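Local coordinates for protein cytochrome P450 (Bacillus megaterium, PDB 5L92) that is a heme-containing cytochrome P450 that binds corticosterone and oxidises steroids, consistent with a monooxygenase activity, at residues R286-Q290 with T390-G394; L283-S287 with A320-A324; Q290-V296 with E311-M317. All coordinates share one frame; numbering follows the deposited sequence.

Contact 1 of 3, residues R286-Q290 with T390-G394; sequences RSPVQ and TFVYG. With C0R (corticosterone), chain D.
Y393 carries most of the contact between R286-Q290 and T390-G394, and its hydroxyl takes a hydrogen bond from R286 NH1 (NH1 to OH 2.7 Å). The guanidinium and the ring are nearly coplanar, 10° apart, so the phenol meets the edge of the arginine. F23 O is a second hydrogen-bond partner of the hydroxyl, while R286 NH2 forms a salt bridge with E260. At the other end of the tyrosine, its backbone N donates to P288 O at 2.7 Å, and V392 CA offers a CA-H...O contact to the same oxygen.

With CG anti to the backbone N (chi1 170°), the ring lies alongside S287 O, which is 3.1 Å from Y393 CD2. Q290 bends at chi2 and brings NE2 over one ring face, toward its rim and 3.7 Å from Y393 CG, with the amide turned about 48° to the ring; that NE2 donates to S287 O at 2.9 Å, and OE1 is hydrogen-bonded to Y29. A phenylalanine in place of Y393 would probably leave R286 NH1 and F23 O without their hydroxyl partner.

Water 1 joins Q290 N to T390 O. F391 turns its ring to corticosterone, whose methyl C18 stands 3.6 Å above the centre of one face.

These two loops, one following helix 275-285 and one before the last strand, correspond to regions that line the substrate pocket in P450s. The chemistry is consistent with a ligand-facing phenylalanine on a loop held by the bond from Y393 N to P288 O, two residues along from F391.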
loop_
_atom_site.group_PDB
_atom_site.type_symbol
_atom_site.label_atom_id
_atom_site.label_comp_id
_atom_site.label_asym_id
_atom_site.label_seq_id
_atom_site.Cartn_x
_atom_site.Cartn_y
_atom_site.Cartn_z
ATOM N N ARG A 286 1.362 10.466 -6.435
ATOM C CA ARG A 286 2.032 9.227 -6.794
ATOM C C ARG A 286 1.640 8.137 -5.792
ATOM O O ARG A 286 2.425 7.648 -4.985
ATOM C CB ARG A 286 3.530 9.428 -6.895
ATOM C CG ARG A 286 3.903 10.056 -8.268
ATOM C CD ARG A 286 5.362 9.874 -8.618
ATOM N NE ARG A 286 5.750 10.744 -9.701
ATOM C CZ ARG A 286 5.494 10.523 -10.983
ATOM N NH1 ARG A 286 4.830 9.443 -11.352
ATOM N NH2 ARG A 286 5.896 11.396 -11.903
ATOM N N SER A 287 0.371 7.818 -5.827
ATOM C CA SER A 287 -0.236 6.989 -4.794
ATOM C C SER A 287 0.346 5.576 -4.815
ATOM O O SER A 287 0.353 4.940 -5.873
ATOM C CB SER A 287 -1.731 6.961 -5.022
ATOM O OG SER A 287 -2.200 8.244 -5.441
ATOM N N PRO A 288 0.813 5.057 -3.675
ATOM C CA PRO A 288 1.301 3.656 -3.595
ATOM C C PRO A 288 0.306 2.608 -4.072
ATOM O O PRO A 288 0.716 1.541 -4.550
ATOM C CB PRO A 288 1.597 3.504 -2.092
ATOM C CG PRO A 288 1.930 4.919 -1.668
ATOM C CD PRO A 288 0.913 5.727 -2.366
ATOM N N VAL A 289 -0.988 2.874 -3.940
ATOM C CA VAL A 289 -2.041 2.013 -4.458
ATOM C C VAL A 289 -2.873 2.827 -5.452
ATOM O O VAL A 289 -3.507 3.817 -5.075
ATOM C CB VAL A 289 -2.908 1.435 -3.341
ATOM C CG1 VAL A 289 -4.002 0.500 -3.917
ATOM C CG2 VAL A 289 -2.037 0.627 -2.314
ATOM N N GLN A 290 -2.860 2.424 -6.724
ATOM C CA GLN A 290 -3.531 3.218 -7.764
ATOM C C GLN A 290 -5.018 2.906 -7.906
ATOM O O GLN A 290 -5.788 3.778 -8.353
ATOM C CB GLN A 290 -2.870 3.011 -9.124
ATOM C CG GLN A 290 -1.522 3.683 -9.255
ATOM C CD GLN A 290 -1.617 5.189 -9.283
ATOM O OE1 GLN A 290 -2.341 5.755 -10.099
ATOM N NE2 GLN A 290 -0.930 5.839 -8.365
ATOM N N THR A 390 -0.103 -4.389 -10.632
ATOM C CA THR A 390 -1.271 -3.514 -10.610
ATOM C C THR A 390 -1.765 -3.268 -9.194
ATOM O O THR A 390 -2.537 -2.339 -8.981
ATOM C CB THR A 390 -2.442 -4.070 -11.471
ATOM O OG1 THR A 390 -3.115 -5.120 -10.788
ATOM C CG2 THR A 390 -1.974 -4.588 -12.759
ATOM N N PHE A 391 -1.332 -4.072 -8.216
ATOM C CA PHE A 391 -1.762 -3.854 -6.850
ATOM C C PHE A 391 -0.946 -2.758 -6.149
ATOM O O PHE A 391 -1.476 -2.101 -5.234
ATOM C CB PHE A 391 -1.667 -5.161 -6.052
ATOM C CG PHE A 391 -2.594 -6.239 -6.515
ATOM C CD1 PHE A 391 -3.970 -6.088 -6.438
ATOM C CD2 PHE A 391 -2.078 -7.445 -6.979
ATOM C CE1 PHE A 391 -4.821 -7.131 -6.832
ATOM C CE2 PHE A 391 -2.917 -8.485 -7.375
ATOM C CZ PHE A 391 -4.283 -8.330 -7.303
ATOM N N VAL A 392 0.310 -2.523 -6.562
ATOM C CA VAL A 392 1.112 -1.455 -5.971
ATOM C C VAL A 392 1.793 -0.628 -7.059
ATOM O O VAL A 392 1.991 -1.070 -8.187
ATOM C CB VAL A 392 2.151 -1.980 -4.950
ATOM C CG1 VAL A 392 1.441 -2.692 -3.833
ATOM C CG2 VAL A 392 3.182 -2.883 -5.611
ATOM N N TYR A 393 2.159 0.592 -6.688
ATOM C CA TYR A 393 2.672 1.578 -7.623
ATOM C C TYR A 393 3.945 2.173 -7.015
ATOM O O TYR A 393 3.912 2.813 -5.960
ATOM C CB TYR A 393 1.605 2.637 -7.903
ATOM C CG TYR A 393 2.147 3.820 -8.674
ATOM C CD1 TYR A 393 2.204 3.800 -10.056
ATOM C CD2 TYR A 393 2.612 4.952 -8.022
ATOM C CE1 TYR A 393 2.709 4.900 -10.788
ATOM C CE2 TYR A 393 3.110 6.058 -8.743
ATOM C CZ TYR A 393 3.149 6.015 -10.125
ATOM O OH TYR A 393 3.671 7.092 -10.821
ATOM N N GLY A 394 5.084 1.904 -7.626
ATOM C CA GLY A 394 6.313 2.354 -7.018
ATOM C C GLY A 394 7.485 1.948 -7.864
ATOM O O GLY A 394 7.327 1.422 -8.967
HETATM C C1 C0R D . -3.342 -3.330 -0.162
HETATM C C2 C0R D . -3.039 -2.127 0.750
HETATM C C3 C0R D . -2.494 -2.493 2.208
HETATM C C4 C0R D . -1.732 -3.901 2.358
HETATM C C5 C0R D . -1.741 -4.873 1.177
HETATM C C6 C0R D . -0.942 -6.236 1.292
HETATM C C7 C0R D . -1.902 -7.457 0.807
HETATM C C8 C0R D . -2.515 -7.186 -0.555
HETATM C C9 C0R D . -3.267 -5.790 -0.654
HETATM C C10 C0R D . -2.462 -4.533 -0.164
HETATM C C11 C0R D . -3.929 -5.665 -2.115
HETATM C C12 C0R D . -4.848 -6.983 -2.469
HETATM C C13 C0R D . -4.110 -8.302 -2.380
HETATM C C14 C0R D . -3.410 -8.392 -0.899
HETATM C C15 C0R D . -2.787 -9.568 -0.926
HETATM C C16 C0R D . -3.828 -10.532 -1.702
HETATM C C17 C0R D . -4.903 -9.403 -2.383
HETATM C C18 C0R D . -3.034 -8.408 -3.513
HETATM C C19 C0R D . -1.266 -4.215 -1.091
HETATM C C20 C0R D . -5.440 -9.895 -3.756
HETATM C C21 C0R D . -6.917 -9.745 -4.153
HETATM O O1 C0R D . -2.501 -1.768 3.197
HETATM O O2 C0R D . -2.988 -5.516 -3.043
HETATM O O3 C0R D . -4.673 -10.429 -4.548
HETATM O O4 C0R D . -7.016 -10.108 -5.527
HETATM O O HOH W 1 -1.275 0.254 -7.457
#

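Contact 2 of 3, residues L283-S287 with A320-A324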
loop_
_atom_site.group_PDB
_atom_site.type_symbol
_atom_site.label_atom_id
_atom_site.label_comp_id
_atom_site.label_asym_id
_atom_site.label_seq_id
_atom_site.Cartn_x
_atom_site.Cartn_y
_atom_site.Cartn_z
ATOM N N LEU A 283 0.835 11.084 -1.457
ATOM C CA LEU A 283 -0.276 10.134 -1.436
ATOM C C LEU A 283 -1.303 10.429 -2.524
ATOM O O LEU A 283 -1.978 9.515 -3.015
ATOM C CB LEU A 283 -0.976 10.158 -0.074
ATOM C CG LEU A 283 -0.137 9.478 1.002
ATOM C CD1 LEU A 283 -0.594 9.885 2.400
ATOM C CD2 LEU A 283 -0.194 7.939 0.826
ATOM N N ARG A 284 -1.463 11.690 -2.883
ATOM C CA ARG A 284 -2.395 12.078 -3.950
ATOM C C ARG A 284 -1.773 11.885 -5.332
ATOM O O ARG A 284 -2.410 11.337 -6.243
ATOM C CB ARG A 284 -2.805 13.559 -3.767
ATOM C CG ARG A 284 -3.997 13.971 -4.636
ATOM C CD ARG A 284 -4.138 15.504 -4.916
ATOM N NE ARG A 284 -2.969 16.142 -5.548
ATOM C CZ ARG A 284 -2.865 16.450 -6.842
ATOM N NH1 ARG A 284 -3.835 16.186 -7.700
ATOM N NH2 ARG A 284 -1.767 17.020 -7.292
ATOM N N TYR A 285 -0.529 12.350 -5.502
ATOM C CA TYR A 285 0.112 12.539 -6.802
ATOM C C TYR A 285 0.772 11.266 -7.323
ATOM O O TYR A 285 0.728 11.001 -8.527
ATOM C CB TYR A 285 1.144 13.680 -6.691
ATOM C CG TYR A 285 1.612 14.255 -8.007
ATOM C CD1 TYR A 285 0.828 15.158 -8.730
ATOM C CD2 TYR A 285 2.835 13.907 -8.520
ATOM C CE1 TYR A 285 1.289 15.683 -9.936
ATOM C CE2 TYR A 285 3.300 14.427 -9.683
ATOM C CZ TYR A 285 2.536 15.305 -10.399
ATOM O OH TYR A 285 3.039 15.780 -11.572
ATOM N N ARG A 286 1.362 10.466 -6.435
ATOM C CA ARG A 286 2.032 9.227 -6.794
ATOM C C ARG A 286 1.640 8.137 -5.792
ATOM O O ARG A 286 2.425 7.648 -4.985
ATOM C CB ARG A 286 3.530 9.428 -6.895
ATOM C CG ARG A 286 3.903 10.056 -8.268
ATOM C CD ARG A 286 5.362 9.874 -8.618
ATOM N NE ARG A 286 5.750 10.744 -9.701
ATOM C CZ ARG A 286 5.494 10.523 -10.983
ATOM N NH1 ARG A 286 4.830 9.443 -11.352
ATOM N NH2 ARG A 286 5.896 11.396 -11.903
ATOM N N SER A 287 0.371 7.818 -5.827
ATOM C CA SER A 287 -0.236 6.989 -4.794
ATOM C C SER A 287 0.346 5.576 -4.815
ATOM O O SER A 287 0.353 4.940 -5.873
ATOM C CB SER A 287 -1.731 6.961 -5.022
ATOM O OG SER A 287 -2.200 8.244 -5.441
ATOM N N ALA A 320 -8.990 9.415 -9.616
ATOM C CA ALA A 320 -9.777 10.297 -8.763
ATOM C C ALA A 320 -8.933 11.421 -8.184
ATOM O O ALA A 320 -9.436 12.530 -7.963
ATOM C CB ALA A 320 -10.416 9.506 -7.618
ATOM N N HIS A 321 -7.662 11.133 -7.869
ATOM C CA HIS A 321 -6.780 12.078 -7.208
ATOM C C HIS A 321 -6.353 13.234 -8.111
ATOM O O HIS A 321 -5.745 14.184 -7.594
ATOM C CB HIS A 321 -5.530 11.361 -6.724
ATOM C CG HIS A 321 -5.754 10.460 -5.556
ATOM N ND1 HIS A 321 -4.851 9.484 -5.188
ATOM C CD2 HIS A 321 -6.792 10.367 -4.694
ATOM C CE1 HIS A 321 -5.305 8.864 -4.115
ATOM N NE2 HIS A 321 -6.486 9.365 -3.805
ATOM N N ARG A 322 -6.596 13.113 -9.428
ATOM C CA ARG A 322 -6.305 14.105 -10.453
ATOM C C ARG A 322 -7.573 14.761 -11.026
ATOM O O ARG A 322 -7.508 15.418 -12.062
ATOM C CB ARG A 322 -5.519 13.462 -11.599
ATOM C CG ARG A 322 -4.257 12.693 -11.253
ATOM C CD ARG A 322 -3.162 13.591 -10.768
ATOM N NE ARG A 322 -1.868 12.936 -10.551
ATOM C CZ ARG A 322 -0.807 13.094 -11.342
ATOM N NH1 ARG A 322 -0.858 13.867 -12.420
ATOM N NH2 ARG A 322 0.316 12.501 -11.042
ATOM N N ASP A 323 -8.714 14.584 -10.384
ATOM C CA ASP A 323 -9.996 15.069 -10.873
ATOM C C ASP A 323 -10.112 16.572 -10.590
ATOM O O ASP A 323 -10.019 16.998 -9.429
ATOM C CB ASP A 323 -11.095 14.273 -10.163
ATOM C CG ASP A 323 -12.484 14.554 -10.701
ATOM O OD1 ASP A 323 -12.778 15.729 -11.020
ATOM O OD2 ASP A 323 -13.292 13.590 -10.784
ATOM N N ALA A 324 -10.305 17.376 -11.639
ATOM C CA ALA A 324 -10.234 18.834 -11.456
ATOM C C ALA A 324 -11.345 19.362 -10.549
ATOM O O ALA A 324 -11.138 20.354 -9.832
ATOM C CB ALA A 324 -10.290 19.537 -12.795
HETATM O O HOH W 2 -2.579 10.568 -8.970
#
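R322 grips Y285 twice. Its NH2 donates to Y285 O at 3.0 Å, an almost straight bond (171°) that uses a carbonyl lone pair in plane, and the same guanidinium lies flat on the Y285 ring, with centres 4.0 Å apart and planes at 9°. The stack is also a cation-pi contact, and E331 pairs with R322 NH1. Running the other way, R284 NH1 donates to H321 O at 2.8 Å and also to P330 O.

A short hydrogen-bond chain follows: H321 ND1 donates in its ring plane to S287 OG (2.9 Å), and S287 OG in turn donates a hydrogen bond to L283 O at 2.7 Å, tying the helix end to the ring. On the far side of that ring, H321 NE2 is bonded to M343 N.

R284 belongs to the ExxR motif characteristic of the P450 K helix, its NE forming a salt bridge with E281; here the motif's arginine reaches the type I turn from A320 to D323. R322 NE donates to water 2, which can donate to R284 O.

Apolar contact is slighter. With R284 CG anti to the backbone N (chi1 -167°), that methylene lies 3.7 Å from H321 CB, and the bend at chi3 turns the guanidinium end, with NH1, to H321 O; the two side chains run past one another in opposing senses.

Contact 3 of 3, residues Q290-V296 with E311-M317; sequences QALHRIV and EHVVPWM. With HEM (protoporphyrin IX containing Fe), chain C.
A291 CB is a small bump set over one face of the W316 indole, 3.9 Å from the centroid of its six-membered ring. V314 CG1 rests on the same face and touches A291 CB at 3.7 Å, so the two methyl groups share one flat floor. I295 CD1 lies over the H312 imidazole face as a CH-pi contact, short enough to be doubtful; H312 ND1 is buried there without a partner. Bent at chi2 and chi3, M317 curls its thioether against L292, with CE 3.6 Å from L292 CD1, and CE also approaches a heme methyl. V296 CG2 fits against V313 CG2.

Between these fillings the backbones form an antiparallel ladder. R294 and V313 are a hydrogen-bonded pair, R294 N reaching V313 O at 3.0 Å with the reciprocal bond from V313 N. L292 N to P315 O and V296 N to E311 O extend the ladder both ways.

R294, a heme-binding residue, folds at chi2 to turn its guanidinium edge-on to a heme propionate, NH2 meeting O1A at 2.9 Å and NH1 meeting O2A, which ties this P450 beta sheet to the cofactor. H92, R96 and H350 also hydrogen-bond the heme.

Within the five-stranded mixed sheet, strand 312-315 lies between 46-49 and 294-296, with 65-66 beyond the latter; helix 52-60 covers R294, P315 and M317, and strand 46-49 meets H312, V313 and V314.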
loop_
_atom_site.group_PDB
_atom_site.type_symbol
_atom_site.label_atom_id
_atom_site.label_comp_id
_atom_site.label_asym_id
_atom_site.label_seq_id
_atom_site.Cartn_x
_atom_site.Cartn_y
_atom_site.Cartn_z
ATOM N N GLN A 290 -2.860 2.424 -6.724
ATOM C CA GLN A 290 -3.531 3.218 -7.764
ATOM C C GLN A 290 -5.018 2.906 -7.906
ATOM O O GLN A 290 -5.788 3.778 -8.353
ATOM C CB GLN A 290 -2.870 3.011 -9.124
ATOM C CG GLN A 290 -1.522 3.683 -9.255
ATOM C CD GLN A 290 -1.617 5.189 -9.283
ATOM O OE1 GLN A 290 -2.341 5.755 -10.099
ATOM N NE2 GLN A 290 -0.930 5.839 -8.365
ATOM N N ALA A 291 -5.428 1.694 -7.541
ATOM C CA ALA A 291 -6.782 1.201 -7.776
ATOM C C ALA A 291 -7.035 0.005 -6.863
ATOM O O ALA A 291 -6.107 -0.600 -6.343
ATOM C CB ALA A 291 -6.976 0.786 -9.248
ATOM N N LEU A 292 -8.309 -0.335 -6.708
ATOM C CA LEU A 292 -8.773 -1.461 -5.914
ATOM C C LEU A 292 -9.736 -2.283 -6.771
ATOM O O LEU A 292 -9.950 -1.985 -7.956
ATOM C CB LEU A 292 -9.443 -0.951 -4.625
ATOM C CG LEU A 292 -8.485 -0.167 -3.722
ATOM C CD1 LEU A 292 -9.201 0.525 -2.574
ATOM C CD2 LEU A 292 -7.464 -1.151 -3.183
ATOM N N HIS A 293 -10.315 -3.326 -6.171
ATOM C CA HIS A 293 -11.262 -4.196 -6.860
ATOM C C HIS A 293 -12.496 -4.386 -6.002
ATOM O O HIS A 293 -12.395 -4.472 -4.784
ATOM C CB HIS A 293 -10.661 -5.569 -7.175
ATOM C CG HIS A 293 -9.686 -5.556 -8.308
ATOM N ND1 HIS A 293 -8.388 -5.113 -8.172
ATOM C CD2 HIS A 293 -9.827 -5.914 -9.608
ATOM C CE1 HIS A 293 -7.769 -5.209 -9.332
ATOM N NE2 HIS A 293 -8.620 -5.690 -10.221
ATOM N N ARG A 294 -13.648 -4.450 -6.653
ATOM C CA ARG A 294 -14.916 -4.773 -6.020
ATOM C C ARG A 294 -15.698 -5.680 -6.967
ATOM O O ARG A 294 -15.404 -5.767 -8.164
ATOM C CB ARG A 294 -15.733 -3.525 -5.671
ATOM C CG ARG A 294 -15.079 -2.529 -4.642
ATOM C CD ARG A 294 -15.018 -3.166 -3.293
ATOM N NE ARG A 294 -14.672 -2.287 -2.162
ATOM C CZ ARG A 294 -13.454 -2.133 -1.664
ATOM N NH1 ARG A 294 -12.396 -2.716 -2.220
ATOM N NH2 ARG A 294 -13.286 -1.353 -0.626
ATOM N N ILE A 295 -16.705 -6.339 -6.412
ATOM C CA ILE A 295 -17.615 -7.226 -7.134
ATOM C C ILE A 295 -19.011 -6.698 -6.908
ATOM O O ILE A 295 -19.404 -6.462 -5.763
ATOM C CB ILE A 295 -17.549 -8.676 -6.625
ATOM C CG1 ILE A 295 -16.102 -9.151 -6.488
ATOM C CG2 ILE A 295 -18.410 -9.599 -7.504
ATOM C CD1 ILE A 295 -15.468 -9.536 -7.763
ATOM N N VAL A 296 -19.777 -6.571 -7.982
ATOM C CA VAL A 296 -21.143 -6.087 -7.851
ATOM C C VAL A 296 -21.988 -7.188 -7.227
ATOM O O VAL A 296 -22.088 -8.290 -7.770
ATOM C CB VAL A 296 -21.712 -5.658 -9.207
ATOM C CG1 VAL A 296 -23.143 -5.161 -9.041
ATOM C CG2 VAL A 296 -20.811 -4.613 -9.824
ATOM N N GLU A 311 -20.361 -8.721 -11.910
ATOM C CA GLU A 311 -19.296 -8.069 -12.662
ATOM C C GLU A 311 -18.267 -7.380 -11.734
ATOM O O GLU A 311 -18.595 -6.882 -10.651
ATOM C CB GLU A 311 -19.924 -7.087 -13.637
ATOM C CG GLU A 311 -20.465 -7.803 -14.892
ATOM C CD GLU A 311 -21.499 -7.042 -15.652
ATOM O OE1 GLU A 311 -21.691 -5.847 -15.399
ATOM O OE2 GLU A 311 -22.158 -7.655 -16.518
ATOM N N HIS A 312 -17.006 -7.381 -12.160
ATOM C CA HIS A 312 -15.936 -6.741 -11.399
ATOM C C HIS A 312 -15.843 -5.245 -11.721
ATOM O O HIS A 312 -16.116 -4.819 -12.842
ATOM C CB HIS A 312 -14.585 -7.403 -11.703
ATOM C CG HIS A 312 -14.503 -8.844 -11.311
ATOM N ND1 HIS A 312 -15.588 -9.561 -10.856
ATOM C CD2 HIS A 312 -13.466 -9.715 -11.339
ATOM C CE1 HIS A 312 -15.224 -10.810 -10.620
ATOM N NE2 HIS A 312 -13.939 -10.926 -10.897
ATOM N N VAL A 313 -15.407 -4.458 -10.731
ATOM C CA VAL A 313 -15.282 -3.007 -10.825
ATOM C C VAL A 313 -13.892 -2.623 -10.331
ATOM O O VAL A 313 -13.412 -3.177 -9.340
ATOM C CB VAL A 313 -16.377 -2.276 -9.999
ATOM C CG1 VAL A 313 -16.294 -0.764 -10.147
ATOM C CG2 VAL A 313 -17.715 -2.749 -10.388
ATOM N N VAL A 314 -13.249 -1.690 -11.015
ATOM C CA VAL A 314 -11.917 -1.219 -10.626
ATOM C C VAL A 314 -11.997 0.287 -10.413
ATOM O O VAL A 314 -12.004 1.080 -11.340
ATOM C CB VAL A 314 -10.868 -1.579 -11.707
ATOM C CG1 VAL A 314 -9.470 -1.069 -11.314
ATOM C CG2 VAL A 314 -10.829 -3.091 -11.913
ATOM N N PRO A 315 -12.160 0.727 -9.150
ATOM C CA PRO A 315 -12.056 2.162 -8.868
ATOM C C PRO A 315 -10.598 2.605 -8.823
ATOM O O PRO A 315 -9.772 2.033 -8.110
ATOM C CB PRO A 315 -12.750 2.302 -7.509
ATOM C CG PRO A 315 -12.597 0.950 -6.864
ATOM C CD PRO A 315 -12.722 -0.024 -8.013
ATOM N N TRP A 316 -10.290 3.626 -9.607
ATOM C CA TRP A 316 -8.930 4.120 -9.764
ATOM C C TRP A 316 -8.719 5.337 -8.863
ATOM O O TRP A 316 -8.894 6.481 -9.287
ATOM C CB TRP A 316 -8.672 4.468 -11.220
ATOM C CG TRP A 316 -8.582 3.240 -12.145
ATOM C CD1 TRP A 316 -9.606 2.630 -12.799
ATOM C CD2 TRP A 316 -7.400 2.512 -12.492
ATOM N NE1 TRP A 316 -9.139 1.575 -13.547
ATOM C CE2 TRP A 316 -7.783 1.479 -13.375
ATOM C CE3 TRP A 316 -6.052 2.657 -12.173
ATOM C CZ2 TRP A 316 -6.864 0.582 -13.929
ATOM C CZ3 TRP A 316 -5.134 1.760 -12.700
ATOM C CH2 TRP A 316 -5.546 0.726 -13.575
ATOM N N MET A 317 -8.223 5.107 -7.649
ATOM C CA MET A 317 -7.946 6.257 -6.793
ATOM C C MET A 317 -6.910 7.177 -7.438
ATOM O O MET A 317 -7.025 8.401 -7.336
ATOM C CB MET A 317 -7.489 5.818 -5.410
ATOM C CG MET A 317 -8.588 5.062 -4.654
ATOM S SD MET A 317 -8.338 3.292 -4.826
ATOM C CE MET A 317 -6.997 3.168 -3.666
HETATM C CHA HEM C . -6.444 -1.419 3.717
HETATM C CHB HEM C . -3.403 1.554 1.301
HETATM C CHC HEM C . 0.003 0.923 4.634
HETATM C CHD HEM C . -2.846 -2.389 6.722
HETATM C C1A HEM C . -5.915 -0.515 2.804
HETATM C C2A HEM C . -6.641 0.077 1.701
HETATM C C3A HEM C . -5.799 0.880 1.033
HETATM C C4A HEM C . -4.519 0.853 1.702
HETATM C CMA HEM C . -6.140 1.716 -0.217
HETATM C CAA HEM C . -8.127 -0.193 1.338
HETATM C CBA HEM C . -8.356 -1.618 0.832
HETATM C CGA HEM C . -9.700 -1.778 0.173
HETATM O O1A HEM C . -10.591 -0.940 0.359
HETATM O O2A HEM C . -9.904 -2.747 -0.579
HETATM C C1B HEM C . -2.223 1.699 1.991
HETATM C C2B HEM C . -1.139 2.631 1.709
HETATM C C3B HEM C . -0.196 2.425 2.643
HETATM C C4B HEM C . -0.654 1.365 3.520
HETATM C CMB HEM C . -1.142 3.667 0.568
HETATM C CAB HEM C . 1.149 3.143 2.878
HETATM C CBB HEM C . 1.399 4.389 2.444
HETATM C C1C HEM C . -0.478 -0.032 5.500
HETATM C C2C HEM C . 0.247 -0.616 6.596
HETATM C C3C HEM C . -0.541 -1.506 7.172
HETATM C C4C HEM C . -1.780 -1.569 6.446
HETATM C CMC HEM C . 1.673 -0.247 7.081
HETATM C CAC HEM C . -0.082 -2.344 8.371
HETATM C CBC HEM C . -0.763 -2.305 9.512
HETATM C C1D HEM C . -4.061 -2.428 6.101
HETATM C C2D HEM C . -5.151 -3.309 6.470
HETATM C C3D HEM C . -6.174 -3.048 5.643
HETATM C C4D HEM C . -5.730 -2.003 4.727
HETATM C CMD HEM C . -5.048 -4.343 7.623
HETATM C CAD HEM C . -7.578 -3.702 5.605
HETATM C CBD HEM C . -8.592 -2.883 6.429
HETATM C CGD HEM C . -10.019 -3.382 6.314
HETATM O O1D HEM C . -10.848 -3.076 7.203
HETATM O O2D HEM C . -10.383 -4.071 5.328
HETATM N NA HEM C . -4.616 -0.027 2.800
HETATM N NB HEM C . -1.875 0.940 3.087
HETATM N NC HEM C . -1.714 -0.650 5.430
HETATM N ND HEM C . -4.445 -1.680 5.020
HETATM FE FE HEM C . -3.168 -0.296 4.165
#

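All three contacts radiate from one piece of chain, the end of helix 275-285 and the run that follows it. Contacts 1 and 2 share R286 and S287, and Q290 passes the chain on from contact 1 to contact 3. Contact 1 lies deepest, about 7 Å from the chain centre to its own, against about 15 Å for the others; F391 faces the steroid there, while the polar grip on Y393 lies at the end remote from it. Contact 2 is mostly buried side-chain polarity, arginines and a histidine fixing a helix end to a turn. Contact 3 buries the largest area, relies on strand bonds and methyl packing, and runs from the heme propionate out to the exposed H312.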